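Local coordinates for protein Bse634I restriction endonuclease (Geobacillus stearothermophilus, PDB 1KNV) that is a restriction endonuclease of the Cfr10I/Bse634I family, probably cutting double-stranded DNA at a specific sequence in a metal-dependent way, at residues E233-S245 and E268-F280. Residues are numbered along the deposited sequence; the frame is centred on the assembly and turned at random.
Sequences EFKYYGASSEPVS and ERAVDDIFSLTSF
Gly238 and Ala239 run beside Ile274 and Phe275 as parallel strands, a worked example of edge-strand pairing. Gly238 N donates to Asp273 O and Gly238 O takes Phe275 N at 2.7 Å; Ser240 repeats the pattern, its N giving to Phe275 O and its O receiving Leu277 N almost straight, at 175°. The missing side chain at Gly238 matters, for a beta carbon there would come within about 3.2 Å of Ile274 CD1. On the face bearing Tyr237, Ala239 and Phe275, the two rings meet obliquely, planes 48° apart, with Phe275 CE2 3.6 Å from Tyr237 CD1. Phe275 has CG beside its backbone N (chi1 -62°), which carries the ring back towards Tyr237. Helix 281-291 covers this face through Met286 and Ile290. Asp272 N binds Tyr236 O at 2.7 Å, and the Lys235 and Asp272 side chains cross at about a right angle, Lys235 CD 3.3 Å from Asp272 CG. The bent lysine's NZ reaches Glu233 OE2 in a salt bridge at 2.7 Å, whereas Asp272 pairs with Lys217. An alanine in place of Lys235 is likely to leave Glu233 without its charged mate and uncover one side of the Asp272 carboxylate. Beyond Ser240, whose OG accepts Glu242 N in an ST turn, Val244 packs on Ile274. With helix 246-251 between them, strands 235-240 and 273-276 form a beta-alpha-beta unit at one edge of the five-stranded sheet of this PDDEXK-clan nuclease, next to strand 191-198 and its Leu197, a calcium-site residue of this protein, though no calcium is bound here.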
loop_
_atom_site.group_PDB
_atom_site.type_symbol
_atom_site.label_atom_id
_atom_site.label_comp_id
_atom_site.label_asym_id
_atom_site.label_seq_id
_atom_site.Cartn_x
_atom_site.Cartn_y
_atom_site.Cartn_z
ATOM N N GLU B 233 2.718 17.573 0.723
ATOM C CA GLU B 233 2.731 17.634 -0.736
ATOM C C GLU B 233 4.061 18.083 -1.310
ATOM O O GLU B 233 4.691 19.003 -0.792
ATOM C CB GLU B 233 1.686 18.623 -1.241
ATOM C CG GLU B 233 0.289 18.091 -1.398
ATOM C CD GLU B 233 -0.605 19.107 -2.079
ATOM O OE1 GLU B 233 -0.933 20.145 -1.448
ATOM O OE2 GLU B 233 -0.963 18.869 -3.257
ATOM N N PHE B 234 4.483 17.435 -2.387
ATOM C CA PHE B 234 5.705 17.832 -3.058
ATOM C C PHE B 234 5.451 17.777 -4.552
ATOM O O PHE B 234 5.102 16.723 -5.081
ATOM C CB PHE B 234 6.863 16.913 -2.734
ATOM C CG PHE B 234 8.115 17.265 -3.476
ATOM C CD1 PHE B 234 8.847 18.391 -3.129
ATOM C CD2 PHE B 234 8.538 16.492 -4.550
ATOM C CE1 PHE B 234 9.983 18.744 -3.840
ATOM C CE2 PHE B 234 9.676 16.833 -5.271
ATOM C CZ PHE B 234 10.399 17.961 -4.916
ATOM N N LYS B 235 5.622 18.915 -5.221
ATOM C CA LYS B 235 5.415 19.005 -6.658
ATOM C C LYS B 235 6.752 19.185 -7.364
ATOM O O LYS B 235 7.653 19.836 -6.850
ATOM C CB LYS B 235 4.528 20.197 -6.981
ATOM C CG LYS B 235 3.157 20.146 -6.361
ATOM C CD LYS B 235 2.206 19.346 -7.216
ATOM C CE LYS B 235 0.788 19.408 -6.664
ATOM N NZ LYS B 235 0.691 18.723 -5.340
ATOM N N TYR B 236 6.872 18.616 -8.552
ATOM C CA TYR B 236 8.092 18.748 -9.321
ATOM C C TYR B 236 7.747 19.355 -10.668
ATOM O O TYR B 236 6.795 18.934 -11.323
ATOM C CB TYR B 236 8.760 17.388 -9.494
ATOM C CG TYR B 236 10.026 17.460 -10.306
ATOM C CD1 TYR B 236 10.024 17.124 -11.658
ATOM C CD2 TYR B 236 11.218 17.916 -9.738
ATOM C CE1 TYR B 236 11.178 17.243 -12.433
ATOM C CE2 TYR B 236 12.373 18.042 -10.502
ATOM C CZ TYR B 236 12.347 17.705 -11.851
ATOM O OH TYR B 236 13.483 17.844 -12.625
ATOM N N TYR B 237 8.527 20.351 -11.076
ATOM C CA TYR B 237 8.291 21.053 -12.338
ATOM C C TYR B 237 9.488 21.091 -13.285
ATOM O O TYR B 237 10.638 20.899 -12.891
ATOM C CB TYR B 237 7.886 22.499 -12.063
ATOM C CG TYR B 237 6.663 22.653 -11.205
ATOM C CD1 TYR B 237 5.391 22.645 -11.767
ATOM C CD2 TYR B 237 6.778 22.793 -9.826
ATOM C CE1 TYR B 237 4.256 22.776 -10.972
ATOM C CE2 TYR B 237 5.659 22.922 -9.024
ATOM C CZ TYR B 237 4.402 22.914 -9.601
ATOM O OH TYR B 237 3.295 23.063 -8.805
ATOM N N GLY B 238 9.189 21.365 -14.546
ATOM C CA GLY B 238 10.225 21.493 -15.543
ATOM C C GLY B 238 10.101 22.887 -16.131
ATOM O O GLY B 238 9.006 23.443 -16.194
ATOM N N ALA B 239 11.227 23.469 -16.526
ATOM C CA ALA B 239 11.255 24.793 -17.146
ATOM C C ALA B 239 12.238 24.712 -18.312
ATOM O O ALA B 239 13.418 24.410 -18.115
ATOM C CB ALA B 239 11.712 25.845 -16.151
ATOM N N SER B 240 11.746 24.959 -19.525
ATOM C CA SER B 240 12.577 24.917 -20.725
ATOM C C SER B 240 12.957 26.327 -21.147
ATOM O O SER B 240 12.208 27.275 -20.904
ATOM C CB SER B 240 11.821 24.241 -21.870
ATOM O OG SER B 240 12.585 24.271 -23.066
ATOM N N SER B 241 14.119 26.474 -21.775
ATOM C CA SER B 241 14.544 27.790 -22.241
ATOM C C SER B 241 14.007 28.054 -23.653
ATOM O O SER B 241 14.217 29.130 -24.214
ATOM C CB SER B 241 16.066 27.907 -22.216
ATOM O OG SER B 241 16.525 28.097 -20.889
ATOM N N GLU B 242 13.298 27.069 -24.206
ATOM C CA GLU B 242 12.693 27.163 -25.534
ATOM C C GLU B 242 11.184 27.023 -25.380
ATOM O O GLU B 242 10.710 26.489 -24.385
ATOM C CB GLU B 242 13.186 26.027 -26.439
ATOM C CG GLU B 242 14.670 26.047 -26.752
ATOM C CD GLU B 242 15.089 27.294 -27.509
ATOM O OE1 GLU B 242 14.412 27.651 -28.498
ATOM O OE2 GLU B 242 16.099 27.918 -27.122
ATOM N N PRO B 243 10.406 27.509 -26.360
ATOM C CA PRO B 243 8.949 27.390 -26.263
ATOM C C PRO B 243 8.608 25.910 -26.118
ATOM O O PRO B 243 9.376 25.056 -26.560
ATOM C CB PRO B 243 8.473 27.963 -27.593
ATOM C CG PRO B 243 9.500 29.019 -27.885
ATOM C CD PRO B 243 10.793 28.304 -27.540
ATOM N N VAL B 244 7.473 25.599 -25.501
ATOM C CA VAL B 244 7.096 24.202 -25.311
ATOM C C VAL B 244 6.016 23.756 -26.300
ATOM O O VAL B 244 4.921 24.333 -26.358
ATOM C CB VAL B 244 6.617 23.944 -23.841
ATOM C CG1 VAL B 244 6.236 22.481 -23.647
ATOM C CG2 VAL B 244 7.719 24.313 -22.863
ATOM N N SER B 245 6.340 22.731 -27.082
ATOM C CA SER B 245 5.411 22.196 -28.069
ATOM C C SER B 245 4.366 21.307 -27.405
ATOM O O SER B 245 4.584 20.795 -26.309
ATOM C CB SER B 245 6.162 21.386 -29.125
ATOM O OG SER B 245 6.744 20.221 -28.568
ATOM N N GLU B 268 -1.005 11.212 -10.373
ATOM C CA GLU B 268 -0.193 12.399 -10.578
ATOM C C GLU B 268 0.912 12.186 -11.594
ATOM O O GLU B 268 1.413 11.073 -11.789
ATOM C CB GLU B 268 0.389 12.913 -9.257
ATOM C CG GLU B 268 1.409 12.035 -8.603
ATOM C CD GLU B 268 1.939 12.640 -7.312
ATOM O OE1 GLU B 268 2.546 13.729 -7.361
ATOM O OE2 GLU B 268 1.749 12.031 -6.244
ATOM N N ARG B 269 1.263 13.270 -12.265
ATOM C CA ARG B 269 2.304 13.243 -13.267
ATOM C C ARG B 269 3.646 13.209 -12.561
ATOM O O ARG B 269 3.772 13.621 -11.409
ATOM C CB ARG B 269 2.255 14.515 -14.113
ATOM C CG ARG B 269 0.920 14.850 -14.702
ATOM C CD ARG B 269 1.021 16.170 -15.415
ATOM N NE ARG B 269 -0.196 16.491 -16.149
ATOM C CZ ARG B 269 -0.355 17.589 -16.891
ATOM N NH1 ARG B 269 0.636 18.474 -16.995
ATOM N NH2 ARG B 269 -1.508 17.815 -17.520
ATOM N N ALA B 270 4.656 12.727 -13.268
ATOM C CA ALA B 270 5.996 12.697 -12.730
ATOM C C ALA B 270 6.421 14.159 -12.669
ATOM O O ALA B 270 7.141 14.564 -11.768
ATOM C CB ALA B 270 6.914 11.916 -13.663
ATOM N N VAL B 271 5.964 14.946 -13.642
ATOM C CA VAL B 271 6.289 16.367 -13.732
ATOM C C VAL B 271 4.962 17.081 -13.718
ATOM O O VAL B 271 4.196 16.985 -14.668
ATOM C CB VAL B 271 7.027 16.690 -15.052
ATOM C CG1 VAL B 271 7.560 18.117 -15.034
ATOM C CG2 VAL B 271 8.179 15.725 -15.247
ATOM N N ASP B 272 4.683 17.784 -12.633
ATOM C CA ASP B 272 3.420 18.487 -12.483
ATOM C C ASP B 272 3.102 19.530 -13.552
ATOM O O ASP B 272 1.940 19.742 -13.895
ATOM C CB ASP B 272 3.374 19.099 -11.098
ATOM C CG ASP B 272 3.266 18.045 -10.038
ATOM O OD1 ASP B 272 2.166 17.474 -9.918
ATOM O OD2 ASP B 272 4.270 17.762 -9.351
ATOM N N ASP B 273 4.120 20.199 -14.072
ATOM C CA ASP B 273 3.879 21.163 -15.122
ATOM C C ASP B 273 5.203 21.548 -15.743
ATOM O O ASP B 273 6.271 21.337 -15.157
ATOM C CB ASP B 273 3.146 22.392 -14.583
ATOM C CG ASP B 273 2.355 23.130 -15.665
ATOM O OD1 ASP B 273 1.565 24.024 -15.306
ATOM O OD2 ASP B 273 2.513 22.824 -16.871
ATOM N N ILE B 274 5.125 22.097 -16.948
ATOM C CA ILE B 274 6.307 22.495 -17.682
ATOM C C ILE B 274 6.170 23.967 -18.029
ATOM O O ILE B 274 5.101 24.428 -18.431
ATOM C CB ILE B 274 6.463 21.624 -18.956
ATOM C CG1 ILE B 274 7.617 22.136 -19.811
ATOM C CG2 ILE B 274 5.154 21.583 -19.724
ATOM C CD1 ILE B 274 8.960 21.954 -19.159
ATOM N N PHE B 275 7.257 24.705 -17.841
ATOM C CA PHE B 275 7.269 26.137 -18.101
ATOM C C PHE B 275 8.226 26.480 -19.227
ATOM O O PHE B 275 9.135 25.709 -19.546
ATOM C CB PHE B 275 7.680 26.889 -16.831
ATOM C CG PHE B 275 6.724 26.702 -15.681
ATOM C CD1 PHE B 275 5.537 27.429 -15.618
ATOM C CD2 PHE B 275 7.000 25.783 -14.668
ATOM C CE1 PHE B 275 4.642 27.246 -14.565
ATOM C CE2 PHE B 275 6.115 25.591 -13.616
ATOM C CZ PHE B 275 4.934 26.324 -13.562
ATOM N N SER B 276 7.998 27.635 -19.838
ATOM C CA SER B 276 8.841 28.120 -20.915
ATOM C C SER B 276 9.396 29.450 -20.426
ATOM O O SER B 276 8.644 30.379 -20.144
ATOM C CB SER B 276 8.013 28.320 -22.177
ATOM O OG SER B 276 8.833 28.710 -23.261
ATOM N N LEU B 277 10.711 29.536 -20.296
ATOM C CA LEU B 277 11.316 30.765 -19.815
ATOM C C LEU B 277 11.999 31.536 -20.939
ATOM O O LEU B 277 13.069 31.150 -21.406
ATOM C CB LEU B 277 12.321 30.446 -18.706
ATOM C CG LEU B 277 11.756 29.693 -17.501
ATOM C CD1 LEU B 277 12.892 29.262 -16.599
ATOM C CD2 LEU B 277 10.781 30.575 -16.748
ATOM N N THR B 278 11.376 32.627 -21.376
ATOM C CA THR B 278 11.947 33.438 -22.446
ATOM C C THR B 278 12.452 34.739 -21.862
ATOM O O THR B 278 13.569 35.168 -22.132
ATOM C CB THR B 278 10.902 33.760 -23.537
ATOM O OG1 THR B 278 10.360 32.542 -24.064
ATOM C CG2 THR B 278 11.549 34.537 -24.673
ATOM N N SER B 279 11.615 35.350 -21.035
ATOM C CA SER B 279 11.943 36.612 -20.397
ATOM C C SER B 279 12.087 36.378 -18.921
ATOM O O SER B 279 11.689 35.337 -18.414
ATOM C CB SER B 279 10.817 37.624 -20.617
ATOM O OG SER B 279 9.620 37.206 -19.976
ATOM N N PHE B 280 12.651 37.352 -18.228
ATOM C CA PHE B 280 12.796 37.233 -16.793
ATOM C C PHE B 280 11.437 37.254 -16.132
ATOM O O PHE B 280 11.258 36.725 -15.041
ATOM C CB PHE B 280 13.667 38.356 -16.263
ATOM C CG PHE B 280 15.090 38.175 -16.602
ATOM C CD1 PHE B 280 15.546 38.467 -17.878
ATOM C CD2 PHE B 280 15.961 37.601 -15.687
ATOM C CE1 PHE B 280 16.852 38.185 -18.248
ATOM C CE2 PHE B 280 17.263 37.312 -16.035
ATOM C CZ PHE B 280 17.715 37.604 -17.323
HETATM O O HOH W 1 16.337 30.679 -20.781
#